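Local structure of endo-1,3-beta-glucanase (Streptomyces sioyaensis, 3DGT) at residues A128-R131 with G132-N136; T217-A220 with N221-D224; A226-T229 with N230-H234; G246-P249 with G250-G254. The protein hydrolyses internal 1,3-beta-glucosidic bonds of 1,3-beta-glucans, and is represented here by its catalytic domain, of glycoside hydrolase family 16. All blocks are in the same frame, centred on the assembly; numbering follows the deposited sequence.

Interaction 1: residues A128-R131 with G132-N136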
loop_
_atom_site.group_PDB
_atom_site.type_symbol
_atom_site.label_atom_id
_atom_site.label_comp_id
_atom_site.label_asym_id
_atom_site.label_seq_id
_atom_site.Cartn_x
_atom_site.Cartn_y
_atom_site.Cartn_z
ATOM N N ALA A 128 6.243 -11.082 -6.109
ATOM C CA ALA A 128 7.154 -10.834 -7.230
ATOM C C ALA A 128 6.700 -11.429 -8.582
ATOM O O ALA A 128 6.855 -10.759 -9.610
ATOM C CB ALA A 128 8.568 -11.297 -6.879
ATOM N N PRO A 129 6.163 -12.673 -8.600
ATOM C CA PRO A 129 5.732 -13.199 -9.909
ATOM C C PRO A 129 4.654 -12.403 -10.635
ATOM O O PRO A 129 4.432 -12.648 -11.825
ATOM C CB PRO A 129 5.246 -14.621 -9.582
ATOM C CG PRO A 129 6.033 -14.983 -8.328
ATOM C CD PRO A 129 6.024 -13.694 -7.543
ATOM N N PHE A 130 3.991 -11.466 -9.955
ATOM C CA PHE A 130 3.014 -10.605 -10.627
ATOM C C PHE A 130 3.688 -9.683 -11.643
ATOM O O PHE A 130 3.120 -9.391 -12.708
ATOM C CB PHE A 130 2.239 -9.780 -9.590
ATOM C CG PHE A 130 1.116 -8.950 -10.168
ATOM C CD1 PHE A 130 1.338 -7.649 -10.610
ATOM C CD2 PHE A 130 -0.172 -9.462 -10.232
ATOM C CE1 PHE A 130 0.293 -6.880 -11.128
ATOM C CE2 PHE A 130 -1.226 -8.692 -10.748
ATOM C CZ PHE A 130 -0.989 -7.398 -11.187
ATOM N N ARG A 131 4.888 -9.212 -11.324
ATOM C CA ARG A 131 5.551 -8.247 -12.198
ATOM C C ARG A 131 5.894 -8.879 -13.539
ATOM O O ARG A 131 6.513 -9.943 -13.594
ATOM C CB ARG A 131 6.809 -7.686 -11.538
ATOM C CG ARG A 131 7.558 -6.674 -12.407
ATOM C CD ARG A 131 8.567 -5.877 -11.602
ATOM N NE ARG A 131 7.929 -4.936 -10.692
ATOM C CZ ARG A 131 8.588 -4.164 -9.829
ATOM N NH1 ARG A 131 9.910 -4.220 -9.740
ATOM N NH2 ARG A 131 7.909 -3.342 -9.052
ATOM N N GLY A 132 5.479 -8.220 -14.616
ATOM C CA GLY A 132 5.696 -8.762 -15.956
ATOM C C GLY A 132 4.757 -9.893 -16.317
ATOM O O GLY A 132 4.959 -10.582 -17.311
ATOM N N ASN A 133 3.728 -10.088 -15.499
ATOM C CA ASN A 133 2.745 -11.149 -15.707
ATOM C C ASN A 133 1.353 -10.520 -15.625
ATOM O O ASN A 133 0.610 -10.483 -16.612
ATOM C CB ASN A 133 2.958 -12.232 -14.643
ATOM C CG ASN A 133 1.971 -13.388 -14.749
ATOM O OD1 ASN A 133 0.754 -13.192 -14.796
ATOM N ND2 ASN A 133 2.502 -14.611 -14.748
ATOM N N TYR A 134 1.010 -9.989 -14.451
ATOM C CA TYR A 134 -0.210 -9.197 -14.265
ATOM C C TYR A 134 -1.506 -10.010 -14.262
ATOM O O TYR A 134 -2.590 -9.432 -14.197
ATOM C CB TYR A 134 -0.309 -8.060 -15.307
ATOM C CG TYR A 134 0.974 -7.292 -15.495
ATOM C CD1 TYR A 134 1.630 -6.711 -14.410
ATOM C CD2 TYR A 134 1.540 -7.141 -16.760
ATOM C CE1 TYR A 134 2.809 -6.012 -14.580
ATOM C CE2 TYR A 134 2.717 -6.434 -16.937
ATOM C CZ TYR A 134 3.346 -5.868 -15.842
ATOM O OH TYR A 134 4.527 -5.178 -16.001
ATOM N N GLN A 135 -1.390 -11.331 -14.323
ATOM C CA GLN A 135 -2.560 -12.188 -14.552
ATOM C C GLN A 135 -2.737 -13.267 -13.493
ATOM O O GLN A 135 -3.517 -14.210 -13.682
ATOM C CB GLN A 135 -2.466 -12.847 -15.932
ATOM C CG GLN A 135 -2.335 -11.858 -17.096
ATOM C CD GLN A 135 -3.600 -11.055 -17.364
ATOM O OE1 GLN A 135 -4.674 -11.335 -16.821
ATOM N NE2 GLN A 135 -3.478 -10.038 -18.215
ATOM N N ASN A 136 -2.016 -13.125 -12.382
ATOM C CA ASN A 136 -1.984 -14.162 -11.346
ATOM C C ASN A 136 -2.473 -13.692 -9.972
ATOM O O ASN A 136 -2.066 -14.230 -8.943
ATOM C CB ASN A 136 -0.590 -14.814 -11.262
ATOM C CG ASN A 136 0.547 -13.793 -11.209
ATOM O OD1 ASN A 136 0.320 -12.598 -11.080
ATOM N ND2 ASN A 136 1.783 -14.277 -11.314
#

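Interaction 2: residues T217-A220 with N221-D224. Unlike the reference sequence in segment 221-224: Gln222 (reference His).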
loop_
_atom_site.group_PDB
_atom_site.type_symbol
_atom_site.label_atom_id
_atom_site.label_comp_id
_atom_site.label_asym_id
_atom_site.label_seq_id
_atom_site.Cartn_x
_atom_site.Cartn_y
_atom_site.Cartn_z
ATOM N N THR A 217 -4.220 -10.328 12.157
ATOM C CA THR A 217 -3.239 -11.394 12.022
ATOM C C THR A 217 -3.790 -12.441 11.062
ATOM O O THR A 217 -4.987 -12.761 11.079
ATOM C CB THR A 217 -2.897 -12.046 13.375
ATOM O OG1 THR A 217 -2.626 -11.033 14.353
ATOM C CG2 THR A 217 -1.660 -12.943 13.253
ATOM N N VAL A 218 -2.903 -12.953 10.219
ATOM C CA VAL A 218 -3.233 -14.021 9.281
ATOM C C VAL A 218 -2.247 -15.144 9.568
ATOM O O VAL A 218 -1.059 -14.899 9.736
ATOM C CB VAL A 218 -3.109 -13.544 7.806
ATOM C CG1 VAL A 218 -3.556 -14.635 6.833
ATOM C CG2 VAL A 218 -3.929 -12.268 7.578
ATOM N N THR A 219 -2.736 -16.378 9.658
ATOM C CA THR A 219 -1.839 -17.520 9.861
ATOM C C THR A 219 -1.951 -18.510 8.716
ATOM O O THR A 219 -2.990 -18.611 8.064
ATOM C CB THR A 219 -2.091 -18.242 11.197
ATOM O OG1 THR A 219 -3.430 -18.744 11.219
ATOM C CG2 THR A 219 -1.892 -17.306 12.380
ATOM N N ALA A 220 -0.868 -19.252 8.493
ATOM C CA ALA A 220 -0.759 -20.161 7.353
ATOM C C ALA A 220 -1.840 -21.222 7.339
ATOM O O ALA A 220 -2.241 -21.673 6.266
ATOM C CB ALA A 220 0.604 -20.814 7.330
ATOM N N ASN A 221 -2.314 -21.624 8.516
ATOM C CA ASN A 221 -3.282 -22.703 8.600
ATOM C C ASN A 221 -4.699 -22.262 8.218
ATOM O O ASN A 221 -5.629 -23.086 8.232
ATOM C CB ASN A 221 -3.253 -23.343 9.990
ATOM C CG ASN A 221 -3.572 -22.358 11.085
ATOM O OD1 ASN A 221 -2.980 -21.279 11.162
ATOM N ND2 ASN A 221 -4.508 -22.720 11.942
ATOM N N GLN A 222 -4.865 -20.982 7.863
ATOM C CA GLN A 222 -6.153 -20.478 7.362
ATOM C C GLN A 222 -6.414 -20.902 5.925
ATOM O O GLN A 222 -7.491 -20.658 5.387
ATOM C CB GLN A 222 -6.252 -18.952 7.470
ATOM C CG GLN A 222 -6.399 -18.455 8.892
ATOM C CD GLN A 222 -6.643 -16.963 8.955
ATOM O OE1 GLN A 222 -7.755 -16.483 8.747
ATOM N NE2 GLN A 222 -5.604 -16.224 9.249
ATOM N N MET A 223 -5.421 -21.519 5.292
ATOM C CA MET A 223 -5.556 -21.983 3.912
ATOM C C MET A 223 -4.707 -23.240 3.746
ATOM O O MET A 223 -3.935 -23.584 4.645
ATOM C CB MET A 223 -5.128 -20.873 2.934
ATOM C CG MET A 223 -3.689 -20.399 3.123
ATOM S SD MET A 223 -3.371 -18.729 2.521
ATOM C CE MET A 223 -3.983 -17.766 3.897
ATOM N N ASP A 224 -4.844 -23.938 2.618
ATOM C CA ASP A 224 -4.013 -25.119 2.400
ATOM C C ASP A 224 -2.557 -24.747 2.085
ATOM O O ASP A 224 -2.255 -23.576 1.805
ATOM C CB ASP A 224 -4.639 -26.114 1.396
ATOM C CG ASP A 224 -4.725 -25.587 -0.029
ATOM O OD1 ASP A 224 -3.970 -24.674 -0.410
ATOM O OD2 ASP A 224 -5.548 -26.143 -0.797
#

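Interaction 3: residues A226-T229 with N230-H234. Unlike the reference sequence in segment 226-229: Ala226 (reference Val).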
loop_
_atom_site.group_PDB
_atom_site.type_symbol
_atom_site.label_atom_id
_atom_site.label_comp_id
_atom_site.label_asym_id
_atom_site.label_seq_id
_atom_site.Cartn_x
_atom_site.Cartn_y
_atom_site.Cartn_z
ATOM N N ALA A 226 -0.544 -25.373 -0.469
ATOM C CA ALA A 226 -0.316 -24.817 -1.807
ATOM C C ALA A 226 -0.703 -23.339 -1.893
ATOM O O ALA A 226 0.035 -22.537 -2.473
ATOM C CB ALA A 226 -1.050 -25.635 -2.872
ATOM N N THR A 227 -1.851 -22.982 -1.323
ATOM C CA THR A 227 -2.326 -21.594 -1.338
ATOM C C THR A 227 -1.340 -20.666 -0.608
ATOM O O THR A 227 -1.005 -19.579 -1.102
ATOM C CB THR A 227 -3.749 -21.493 -0.752
ATOM O OG1 THR A 227 -4.642 -22.267 -1.565
ATOM C CG2 THR A 227 -4.249 -20.056 -0.738
ATOM N N TRP A 228 -0.846 -21.111 0.546
ATOM C CA TRP A 228 0.111 -20.316 1.324
ATOM C C TRP A 228 1.434 -20.174 0.586
ATOM O O TRP A 228 2.008 -19.087 0.539
ATOM C CB TRP A 228 0.305 -20.920 2.721
ATOM C CG TRP A 228 1.240 -20.135 3.625
ATOM C CD1 TRP A 228 2.525 -20.465 3.954
ATOM C CD2 TRP A 228 0.960 -18.898 4.305
ATOM N NE1 TRP A 228 3.061 -19.521 4.797
ATOM C CE2 TRP A 228 2.122 -18.548 5.032
ATOM C CE3 TRP A 228 -0.163 -18.062 4.380
ATOM C CZ2 TRP A 228 2.194 -17.385 5.817
ATOM C CZ3 TRP A 228 -0.091 -16.909 5.170
ATOM C CH2 TRP A 228 1.078 -16.588 5.876
ATOM N N THR A 229 1.899 -21.276 0.008
ATOM C CA THR A 229 3.124 -21.319 -0.797
ATOM C C THR A 229 3.032 -20.355 -1.981
ATOM O O THR A 229 3.954 -19.576 -2.237
ATOM C CB THR A 229 3.378 -22.770 -1.316
ATOM O OG1 THR A 229 3.563 -23.650 -0.202
ATOM C CG2 THR A 229 4.595 -22.832 -2.228
ATOM N N ASN A 230 1.927 -20.436 -2.715
ATOM C CA ASN A 230 1.715 -19.585 -3.881
ATOM C C ASN A 230 1.700 -18.113 -3.489
ATOM O O ASN A 230 2.202 -17.264 -4.226
ATOM C CB ASN A 230 0.408 -19.956 -4.584
ATOM C CG ASN A 230 0.472 -21.310 -5.266
ATOM O OD1 ASN A 230 1.552 -21.853 -5.492
ATOM N ND2 ASN A 230 -0.688 -21.866 -5.584
ATOM N N ALA A 231 1.119 -17.829 -2.325
ATOM C CA ALA A 231 0.962 -16.458 -1.867
ATOM C C ALA A 231 2.210 -15.884 -1.216
ATOM O O ALA A 231 2.375 -14.664 -1.208
ATOM C CB ALA A 231 -0.234 -16.334 -0.925
ATOM N N THR A 232 3.082 -16.734 -0.670
ATOM C CA THR A 232 4.187 -16.234 0.161
ATOM C C THR A 232 5.580 -16.779 -0.134
ATOM O O THR A 232 6.553 -16.252 0.406
ATOM C CB THR A 232 3.918 -16.418 1.680
ATOM O OG1 THR A 232 3.992 -17.806 2.012
ATOM C CG2 THR A 232 2.553 -15.894 2.071
ATOM N N ASN A 233 5.700 -17.815 -0.961
ATOM C CA ASN A 233 7.033 -18.377 -1.205
ATOM C C ASN A 233 7.783 -17.694 -2.345
ATOM O O ASN A 233 8.120 -18.306 -3.358
ATOM C CB ASN A 233 7.033 -19.905 -1.361
ATOM C CG ASN A 233 8.448 -20.481 -1.291
ATOM O OD1 ASN A 233 9.321 -19.918 -0.622
ATOM N ND2 ASN A 233 8.687 -21.570 -2.010
ATOM N N HIS A 234 8.069 -16.416 -2.132
ATOM C CA HIS A 234 8.718 -15.561 -3.110
ATOM C C HIS A 234 8.911 -14.196 -2.470
ATOM O O HIS A 234 8.350 -13.917 -1.406
ATOM C CB HIS A 234 7.855 -15.420 -4.374
ATOM C CG HIS A 234 6.400 -15.195 -4.095
ATOM N ND1 HIS A 234 5.931 -14.054 -3.486
ATOM C CD2 HIS A 234 5.312 -15.964 -4.342
ATOM C CE1 HIS A 234 4.619 -14.127 -3.365
ATOM N NE2 HIS A 234 4.215 -15.277 -3.877
#

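Interaction 4: residues G246-P249 with G250-G254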
loop_
_atom_site.group_PDB
_atom_site.type_symbol
_atom_site.label_atom_id
_atom_site.label_comp_id
_atom_site.label_asym_id
_atom_site.label_seq_id
_atom_site.Cartn_x
_atom_site.Cartn_y
_atom_site.Cartn_z
ATOM N N GLY A 246 -13.377 3.870 -7.987
ATOM C CA GLY A 246 -13.272 2.417 -8.030
ATOM C C GLY A 246 -14.079 1.722 -6.952
ATOM O O GLY A 246 -14.875 2.340 -6.243
ATOM N N GLY A 247 -13.840 0.429 -6.819
ATOM C CA GLY A 247 -14.719 -0.433 -6.042
ATOM C C GLY A 247 -14.734 -0.188 -4.543
ATOM O O GLY A 247 -15.798 -0.251 -3.916
ATOM N N PHE A 248 -13.571 0.088 -3.962
ATOM C CA PHE A 248 -13.496 0.292 -2.502
ATOM C C PHE A 248 -14.269 1.567 -2.113
ATOM O O PHE A 248 -15.194 1.497 -1.294
ATOM C CB PHE A 248 -12.031 0.318 -2.041
ATOM C CG PHE A 248 -11.803 -0.028 -0.578
ATOM C CD1 PHE A 248 -12.756 0.240 0.401
ATOM C CD2 PHE A 248 -10.582 -0.595 -0.192
ATOM C CE1 PHE A 248 -12.508 -0.059 1.742
ATOM C CE2 PHE A 248 -10.320 -0.907 1.153
ATOM C CZ PHE A 248 -11.293 -0.639 2.115
ATOM N N PRO A 249 -13.940 2.729 -2.713
ATOM C CA PRO A 249 -14.812 3.873 -2.407
ATOM C C PRO A 249 -16.274 3.627 -2.778
ATOM O O PRO A 249 -17.168 4.143 -2.115
ATOM C CB PRO A 249 -14.222 5.014 -3.251
ATOM C CG PRO A 249 -12.816 4.601 -3.524
ATOM C CD PRO A 249 -12.824 3.104 -3.603
ATOM N N GLY A 250 -16.510 2.821 -3.808
ATOM C CA GLY A 250 -17.878 2.499 -4.220
ATOM C C GLY A 250 -18.701 1.812 -3.147
ATOM O O GLY A 250 -19.930 1.929 -3.133
ATOM N N ALA A 251 -18.027 1.090 -2.251
ATOM C CA ALA A 251 -18.695 0.377 -1.168
ATOM C C ALA A 251 -18.964 1.288 0.033
ATOM O O ALA A 251 -19.667 0.892 0.974
ATOM C CB ALA A 251 -17.888 -0.838 -0.753
ATOM N N PHE A 252 -18.403 2.500 -0.017
ATOM C CA PHE A 252 -18.529 3.499 1.052
ATOM C C PHE A 252 -19.033 4.856 0.549
ATOM O O PHE A 252 -18.601 5.911 1.020
ATOM C CB PHE A 252 -17.198 3.640 1.811
ATOM C CG PHE A 252 -16.859 2.433 2.634
ATOM C CD1 PHE A 252 -16.313 1.297 2.036
ATOM C CD2 PHE A 252 -17.140 2.406 3.999
ATOM C CE1 PHE A 252 -16.029 0.157 2.786
ATOM C CE2 PHE A 252 -16.855 1.279 4.760
ATOM C CZ PHE A 252 -16.310 0.148 4.153
ATOM N N GLY A 253 -19.963 4.806 -0.403
ATOM C CA GLY A 253 -20.644 6.022 -0.871
ATOM C C GLY A 253 -20.287 6.517 -2.261
ATOM O O GLY A 253 -20.940 7.426 -2.795
ATOM N N GLY A 254 -19.261 5.931 -2.861
ATOM C CA GLY A 254 -18.874 6.282 -4.221
ATOM C C GLY A 254 -17.951 7.474 -4.335
ATOM O O GLY A 254 -17.449 7.994 -3.335
#

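Interaction 1: residues A128-R131 with G132-N136
Tyr134 turns the edge of its ring toward the face of Phe130, an offset edge-to-face pair whose centroids lie 5.7 Å apart and whose planes meet at 74°. The closest atoms of the two rings are Tyr134 CD1 and Phe130 CE1, 3.5 Å apart. The main chain of Tyr134 joins in through a CH-pi contact, its CA standing over the Phe130 face 3.7 Å from the ring centroid. Phe130 offers this surface because its CG is anti to the backbone N (chi1 -175°), which carries the ring under the returning chain. An alanine in place of Phe130 would probably leave a gap beneath Tyr134 CA and deprive the tyrosine edge of the face it rests against. The turn itself closes on Phe130 O, which takes Tyr134 N in its carbonyl plane at 2.8 Å and Asn133 N from above that plane at 2.9 Å. It follows the 3-10 segment 128-130 at the end of strand 119-127, in a loop of the family 16 jelly-roll sandwich, and Gly132 passes through it at positive phi. Asn133 OD1 accepts from Gln135 N, forming an Asx turn. Asn136 approaches obliquely, its amide plane 30° from the Phe130 ring, with Asn136 OD1 buried 3.3 Å from Phe130 CD2 and without a polar partner. Its other branch, ND2, bonds to Pro129 O at 3.2 Å from above the carbonyl plane, which fixes the turn of the amide. Tyr38 stacks on Tyr134, while Arg131 reaches away to Thr87 O and forms a salt bridge with Glu86.

Interaction 2: residues T217-A220 with N221-D224
Thr219 OG1 donates to Asn221 OD1 over a short 2.6 Å, tilted 32° from the carbonyl plane, so the amide of this exposed asparagine is tied to the last residue of strand 213-219. Asn221 folds back over the strand end: its CG lies between its own backbone N and carbonyl carbon (chi1 60°), and the side chain runs alongside that of Thr219, pointing the same way. Ala220, Asn221 and Gln222 have the most surface buried by the contact. The methyl of Ala220 packs on the indole of Trp228 in helix 225-232, and Ala220 O receives Met223 N in a weak bond at 3.3 Å. Gln222 supplies the backbone closure, its N donating to Thr219 O at 3.0 Å from above the carbonyl plane. The aliphatic part of its side chain then lies against the same carbonyl, with Gln222 CB 3.3 Å from Thr219 O. Deeper down, Met223 CE reaches to 4.3 Å from Val218 CG1, and both side chains pack on Ile175 of strand 175-179. Asp224 follows as N-cap of helix 225-232, its OD1 also bonded to Thr227 OG1. The whole is a strand-to-helix connection made by a short 3-10 turn with its i to i+3 backbone bonds, at the rim of the family 16 jelly roll.

Interaction 3: residues A226-T229 with N230-H234
Trp228 lies with one face of its indole against Thr232, one helical turn further on. From CB the side chain leaves with CG anti to the backbone N (chi1 -178°), and the ring system stands beside the next turn. Along its five-membered ring the neighbour is the threonine hydroxyl: CG, CD1 and NE1 all have Thr232 OG1 above them, Trp228 CD1 at 3.6 Å. The indole N-H is spent on Glu204 OE1 instead. At the fusion, Trp228 CE2 meets both branches of the threonine. Beyond it, CZ2, CH2, CZ3 and CE3 lie under the methyl, with Thr232 CG2 3.9 Å from the centroid of the six-membered ring and only 4° off its normal, a CH-pi contact centred on the face. The pair belongs to the roughly two-turn helix 225-232, which follows strand 213-219 in the jelly roll and packs through Trp228, Ala231 and Thr232 on Met159 of strand 155-160. A serine in place of Trp228 would probably leave the Thr232 methyl without its aromatic surface and Glu204 without the indole donor. The threonine is held for this contact by its own hydroxyl, since Thr232 OG1 donates to Trp228 O at 2.8 Å from above the carbonyl plane, beside a weak bond from Thr232 N. Thr229 O receives Asn233 N at 2.8 Å, and the side chains of these two run parallel, Thr229 CG2 being 3.9 Å from Asn233 CB. Asn233 centres an inverse gamma turn, after which His234 NE2 returns to Asn230 O at 2.8 Å, with that oxygen in the imidazole plane.

Interaction 4: residues G246-P249 with G250-G254
Gly246 O accepts Gly250 N in its carbonyl plane at 3.0 Å, the stronger of two i to i+4 bonds in this very short helix. Ala251 N is shared: it bonds to Phe248 O at 3.0 Å, from above the carbonyl plane, and weakly to Gly247 O, the other i to i+4 pair. The chain is then drawn in on Pro249 O, which receives Phe252 N and Gly254 N, each at 2.9 Å and from opposite faces of its carbonyl plane. Gly253, at positive phi, turns the chain back so that Gly254 N points at Pro249 O; Gly254 too has positive phi, where a CB would jam against the preceding carbonyl oxygen. Gly246 is the N-cap, and Pro249 falls in the first turn, where its missing N-H costs the helix no bond. Helix 247-250 comes between strands 236-244 and 266-276 in the chain of the family 16 jelly roll, and with its winding exit forms part of a loop at the surface of the sandwich. Phe248 and Phe252 leave from successive turns, yet CG anti to the backbone N in Phe248 (chi1 -157°) and to the carbonyl carbon in Phe252 brings their rings side by side, pointing the same way. The planes are oblique at 46°, with centroids 5.9 Å apart, and the nearest atoms are Phe248 CE1 and Phe252 CE1 at 3.7 Å. Phe252 CD1 also approaches Phe248 O to 3.5 Å, the oxygen lying near the plane of the Phe252 ring. Both rings meet Trp156 edge-to-face, and Gln150 NE2 bonds to Phe252 O and Gly254 O.

How the interactions relate
Interactions 2 and 3 are consecutive, with centres 11 Å apart: the turn after the strand packs on Trp228 of the helix it leads into, whose CE2 lies 3.6 Å from Ala220 CB and whose CE3 lies 3.8 Å from Met223 SD. Interaction 1, although nearly a hundred residues earlier, reaches the residues just past the C-terminal end of that helix, where Pro129 CD packs 3.8 Å from His234 CG. Interactions 1 and 2 do not touch, their nearest atoms being about 12 Å apart, so interaction 3 bridges them. Interaction 4 stands apart, its centre 26 to 29 Å from the other three. All four lie away from the magnesium site of Asp16, Gly66 and Asp269.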